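Local coordinates for protein peptide ABC transporter permease (Staphylococcus hominis, PDB 6EXS) that probably imports peptides by coupling them to proton movement, and binds a thioalcohol-conjugated peptide that is a precursor of underarm malodour, at residues 23-26 with 27-30; 348-351 with 352-356. All coordinates share one frame; numbering follows the deposited sequence.

Overall arrangement
Each contact joins side chains about one turn apart on one transmembrane helix of the major facilitator fold, and contact 1 comes first in the chain. Contact 1 (23-26 with 27-30) is in helix 16-44, the first helix of the N-terminal bundle, and contact 2 (348-351 with 352-356) is near the end of helix 338-357, in the C-terminal bundle. Their centres are 27 Å apart and their nearest atoms about 16 Å, without touching. Their two helices, rather than the contacts themselves, both line the ligand pocket: helix 16-44 with Y33, helix 338-357 with I338, N339 and P340. Contact 1 is buried beside this site, whereas contact 2 lies on the surface, farther along its helix.

Contact 1: residues 23-26 with 27-30; sequences FVEF and WERF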
loop_
_atom_site.group_PDB
_atom_site.type_symbol
_atom_site.label_atom_id
_atom_site.label_comp_id
_atom_site.label_asym_id
_atom_site.label_seq_id
_atom_site.Cartn_x
_atom_site.Cartn_y
_atom_site.Cartn_z
ATOM N N PHE A 23 3.584 -9.013 -16.343
ATOM C CA PHE A 23 3.473 -10.414 -15.898
ATOM C C PHE A 23 4.145 -10.599 -14.539
ATOM O O PHE A 23 3.588 -11.278 -13.678
ATOM C CB PHE A 23 4.104 -11.356 -16.936
ATOM C CG PHE A 23 3.886 -12.846 -16.751
ATOM C CD1 PHE A 23 4.659 -13.575 -15.854
ATOM C CD2 PHE A 23 2.965 -13.534 -17.532
ATOM C CE1 PHE A 23 4.508 -14.965 -15.737
ATOM C CE2 PHE A 23 2.813 -14.920 -17.413
ATOM C CZ PHE A 23 3.586 -15.627 -16.519
ATOM N N VAL A 24 5.336 -9.997 -14.347
ATOM C CA VAL A 24 6.107 -10.054 -13.096
ATOM C C VAL A 24 5.330 -9.361 -11.964
ATOM O O VAL A 24 5.135 -9.965 -10.908
ATOM C CB VAL A 24 7.539 -9.479 -13.280
ATOM C CG1 VAL A 24 8.253 -9.300 -11.944
ATOM C CG2 VAL A 24 8.366 -10.344 -14.222
ATOM N N GLU A 25 4.862 -8.112 -12.194
ATOM C CA GLU A 25 4.082 -7.355 -11.205
ATOM C C GLU A 25 2.764 -8.056 -10.877
ATOM O O GLU A 25 2.420 -8.163 -9.702
ATOM C CB GLU A 25 3.847 -5.906 -11.666
ATOM C CG GLU A 25 3.152 -5.012 -10.648
ATOM C CD GLU A 25 3.946 -4.534 -9.448
ATOM O OE1 GLU A 25 3.431 -3.649 -8.731
ATOM O OE2 GLU A 25 5.088 -5.006 -9.240
ATOM N N PHE A 26 2.048 -8.565 -11.894
ATOM C CA PHE A 26 0.793 -9.293 -11.657
ATOM C C PHE A 26 0.937 -10.367 -10.577
ATOM O O PHE A 26 0.118 -10.405 -9.665
ATOM C CB PHE A 26 0.229 -9.928 -12.953
ATOM C CG PHE A 26 -0.944 -10.843 -12.682
ATOM C CD1 PHE A 26 -2.226 -10.328 -12.526
ATOM C CD2 PHE A 26 -0.760 -12.213 -12.531
ATOM C CE1 PHE A 26 -3.306 -11.170 -12.241
ATOM C CE2 PHE A 26 -1.843 -13.052 -12.240
ATOM C CZ PHE A 26 -3.106 -12.522 -12.087
ATOM N N TRP A 27 1.963 -11.247 -10.712
ATOM C CA TRP A 27 2.233 -12.390 -9.849
ATOM C C TRP A 27 2.760 -12.015 -8.469
ATOM O O TRP A 27 2.478 -12.738 -7.508
ATOM C CB TRP A 27 3.139 -13.401 -10.553
ATOM C CG TRP A 27 2.397 -14.167 -11.618
ATOM C CD1 TRP A 27 2.562 -14.056 -12.965
ATOM C CD2 TRP A 27 1.283 -15.054 -11.423
ATOM N NE1 TRP A 27 1.652 -14.844 -13.623
ATOM C CE2 TRP A 27 0.853 -15.471 -12.701
ATOM C CE3 TRP A 27 0.635 -15.578 -10.287
ATOM C CZ2 TRP A 27 -0.204 -16.377 -12.878
ATOM C CZ3 TRP A 27 -0.415 -16.469 -10.463
ATOM C CH2 TRP A 27 -0.817 -16.866 -11.744
ATOM N N GLU A 28 3.465 -10.880 -8.347
ATOM C CA GLU A 28 3.921 -10.391 -7.048
ATOM C C GLU A 28 2.729 -9.786 -6.300
ATOM O O GLU A 28 2.603 -9.997 -5.093
ATOM C CB GLU A 28 5.060 -9.364 -7.197
ATOM C CG GLU A 28 5.727 -9.001 -5.873
ATOM C CD GLU A 28 5.037 -7.923 -5.058
ATOM O OE1 GLU A 28 4.964 -8.061 -3.816
ATOM O OE2 GLU A 28 4.556 -6.942 -5.667
ATOM N N ARG A 29 1.868 -9.026 -7.008
ATOM C CA ARG A 29 0.679 -8.424 -6.412
ATOM C C ARG A 29 -0.400 -9.476 -6.083
ATOM O O ARG A 29 -1.057 -9.360 -5.044
ATOM C CB ARG A 29 0.143 -7.268 -7.267
ATOM C CG ARG A 29 1.116 -6.090 -7.423
ATOM C CD ARG A 29 1.198 -5.180 -6.202
ATOM N NE ARG A 29 2.101 -5.742 -5.201
ATOM C CZ ARG A 29 2.208 -5.325 -3.947
ATOM N NH1 ARG A 29 1.466 -4.314 -3.508
ATOM N NH2 ARG A 29 3.070 -5.904 -3.122
ATOM N N PHE A 30 -0.550 -10.519 -6.956
ATOM C CA PHE A 30 -1.446 -11.663 -6.774
ATOM C C PHE A 30 -1.065 -12.356 -5.458
ATOM O O PHE A 30 -1.910 -12.544 -4.575
ATOM C CB PHE A 30 -1.285 -12.657 -7.947
ATOM C CG PHE A 30 -2.042 -13.960 -7.805
ATOM C CD1 PHE A 30 -1.483 -15.043 -7.128
ATOM C CD2 PHE A 30 -3.305 -14.114 -8.367
ATOM C CE1 PHE A 30 -2.197 -16.242 -6.972
ATOM C CE2 PHE A 30 -4.011 -15.319 -8.219
ATOM C CZ PHE A 30 -3.456 -16.370 -7.517
HETATM O O HOH W 1 6.179 -5.144 -6.826
#
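E25, E28 and R29 form the ExxER motif of POT transporters, on helix 16-44, the first helix of the N-terminal bundle. A water ties the two buried glutamates together, donating to E25 OE2 and to E28 OE2, each at 2.7 Å. Those two oxygens are 4.1 Å apart, their carboxylate planes turned 50° from each other. R29 folds back at chi2 and chi3 and grips E28 side-on: NE reaches OE2 of E28 at 2.8 Å, while NH2 meets the syn lone pair of E28 OE1 at 3.0 Å, almost straight at 170°. E25 lies alongside the aliphatic part of R29, its OE1 3.6 Å from R29 CG and well off the guanidinium plane, where no N-H points at it. Another flank of the helix carries an aromatic cluster. The ring of F26, with CG anti to its own N (chi1 172°), turns its edge to the five-membered ring of W27 in a T-shaped pair, CD2 of F26 approaching CE2 of W27 to 3.6 Å. F23 meets W27 obliquely, CE1 to CD1 at 3.5 Å, and its ring also stacks with W195. W27 CZ3 lies over the face of the F30 ring. K129 lies near R29 NH2, and E25 packs on helix 147-174. The bridge to E28 fixes the guanidinium of R29, a side chain about 5 Å from the bound conjugated peptide, and the water bridges the two carboxylates; such a linked set of acidic and basic groups is consistent with this motif's part in proton coupling and peptide recognition.

Contact 2: residues 348-351 with 352-356; sequences PVIS and MIWLK
I350 and W354 lie one turn apart and run side by side in the same direction. The branch that touches is CG2 of I350, which stands anti to its own N because chi1 is -56° for CG1; it makes the apolar contact with CE2 of W354 at 3.8 Å and also lies 3.4 Å from the indole nitrogen NE1. The carbonyl of the same isoleucine adds a second touch, its oxygen lying over one face of the indole toward the rim, 3.6 Å from W354 CG. Backbone bonds hold the turn. W354 N donates to I350 O at 3.1 Å and 167°, I353 N to V349 O at 3.1 Å, and the bonds to M352 and L355 are weak. These turns belong to helix 338-357 of the C-terminal bundle, whose opening residues I338, N339 and P340 line the ligand pocket; at P348 and V349 the helix is kinked, since neither nitrogen is bonded to the preceding turn. Most residues here lie on the surface, where apolar ones may face lipid. Carbonyl oxygens are also touched by side-chain carbons: I353 CG1 lies 3.3 Å from V349 O and L355 CB 3.4 Å from S351 O. Beyond the helix, the indole of W354 receives K367 in a cation-pi contact and packs on Q361 and P362 of the following loop.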
loop_
_atom_site.group_PDB
_atom_site.type_symbol
_atom_site.label_atom_id
_atom_site.label_comp_id
_atom_site.label_asym_id
_atom_site.label_seq_id
_atom_site.Cartn_x
_atom_site.Cartn_y
_atom_site.Cartn_z
ATOM N N PRO A 348 -11.035 3.960 -15.677
ATOM C CA PRO A 348 -11.008 4.570 -17.024
ATOM C C PRO A 348 -12.176 5.541 -17.266
ATOM O O PRO A 348 -12.011 6.523 -17.985
ATOM C CB PRO A 348 -11.090 3.359 -17.960
ATOM C CG PRO A 348 -11.790 2.310 -17.163
ATOM C CD PRO A 348 -11.300 2.503 -15.767
ATOM N N VAL A 349 -13.342 5.262 -16.636
ATOM C CA VAL A 349 -14.589 6.037 -16.677
ATOM C C VAL A 349 -14.368 7.455 -16.087
ATOM O O VAL A 349 -14.604 8.439 -16.793
ATOM C CB VAL A 349 -15.739 5.252 -15.978
ATOM C CG1 VAL A 349 -16.986 6.113 -15.780
ATOM C CG2 VAL A 349 -16.082 3.979 -16.748
ATOM N N ILE A 350 -13.887 7.544 -14.816
ATOM C CA ILE A 350 -13.565 8.793 -14.093
ATOM C C ILE A 350 -12.531 9.637 -14.894
ATOM O O ILE A 350 -12.682 10.859 -14.982
ATOM C CB ILE A 350 -13.100 8.500 -12.618
ATOM C CG1 ILE A 350 -14.145 7.672 -11.793
ATOM C CG2 ILE A 350 -12.678 9.762 -11.854
ATOM C CD1 ILE A 350 -15.634 8.200 -11.679
ATOM N N SER A 351 -11.519 8.967 -15.504
ATOM C CA SER A 351 -10.455 9.552 -16.328
ATOM C C SER A 351 -11.027 10.317 -17.530
ATOM O O SER A 351 -10.433 11.311 -17.971
ATOM C CB SER A 351 -9.500 8.464 -16.803
ATOM O OG SER A 351 -8.522 8.961 -17.703
ATOM N N MET A 352 -12.179 9.846 -18.050
ATOM C CA MET A 352 -12.897 10.479 -19.150
ATOM C C MET A 352 -13.791 11.628 -18.660
ATOM O O MET A 352 -13.908 12.635 -19.362
ATOM C CB MET A 352 -13.676 9.449 -19.980
ATOM C CG MET A 352 -12.805 8.710 -20.991
ATOM S SD MET A 352 -12.102 9.771 -22.296
ATOM C CE MET A 352 -10.352 9.731 -21.851
ATOM N N ILE A 353 -14.383 11.497 -17.443
ATOM C CA ILE A 353 -15.221 12.529 -16.811
ATOM C C ILE A 353 -14.394 13.818 -16.633
ATOM O O ILE A 353 -14.855 14.886 -17.048
ATOM C CB ILE A 353 -15.879 12.042 -15.475
ATOM C CG1 ILE A 353 -16.691 10.720 -15.642
ATOM C CG2 ILE A 353 -16.725 13.133 -14.805
ATOM C CD1 ILE A 353 -17.858 10.678 -16.711
ATOM N N TRP A 354 -13.160 13.704 -16.068
ATOM C CA TRP A 354 -12.241 14.835 -15.874
ATOM C C TRP A 354 -11.739 15.408 -17.208
ATOM O O TRP A 354 -11.580 16.624 -17.314
ATOM C CB TRP A 354 -11.025 14.462 -15.000
ATOM C CG TRP A 354 -11.280 13.882 -13.632
ATOM C CD1 TRP A 354 -10.493 12.976 -12.984
ATOM C CD2 TRP A 354 -12.319 14.244 -12.702
ATOM N NE1 TRP A 354 -10.989 12.724 -11.726
ATOM C CE2 TRP A 354 -12.118 13.477 -11.531
ATOM C CE3 TRP A 354 -13.428 15.106 -12.760
ATOM C CZ2 TRP A 354 -12.973 13.557 -10.426
ATOM C CZ3 TRP A 354 -14.289 15.163 -11.675
ATOM C CH2 TRP A 354 -14.041 14.419 -10.514
ATOM N N LEU A 355 -11.470 14.533 -18.208
ATOM C CA LEU A 355 -10.981 14.931 -19.538
ATOM C C LEU A 355 -12.025 15.731 -20.326
ATOM O O LEU A 355 -11.654 16.640 -21.074
ATOM C CB LEU A 355 -10.509 13.717 -20.345
ATOM C CG LEU A 355 -9.451 14.008 -21.399
ATOM C CD1 LEU A 355 -8.226 13.146 -21.186
ATOM C CD2 LEU A 355 -10.013 13.840 -22.803
ATOM N N LYS A 356 -13.322 15.400 -20.147
ATOM C CA LYS A 356 -14.430 16.106 -20.799
ATOM C C LYS A 356 -14.664 17.489 -20.164
ATOM O O LYS A 356 -15.037 18.428 -20.874
ATOM C CB LYS A 356 -15.713 15.248 -20.833
ATOM C CG LYS A 356 -15.655 14.059 -21.808
ATOM C CD LYS A 356 -15.654 14.485 -23.280
ATOM C CE LYS A 356 -15.356 13.352 -24.226
ATOM N NZ LYS A 356 -15.233 13.836 -25.627
#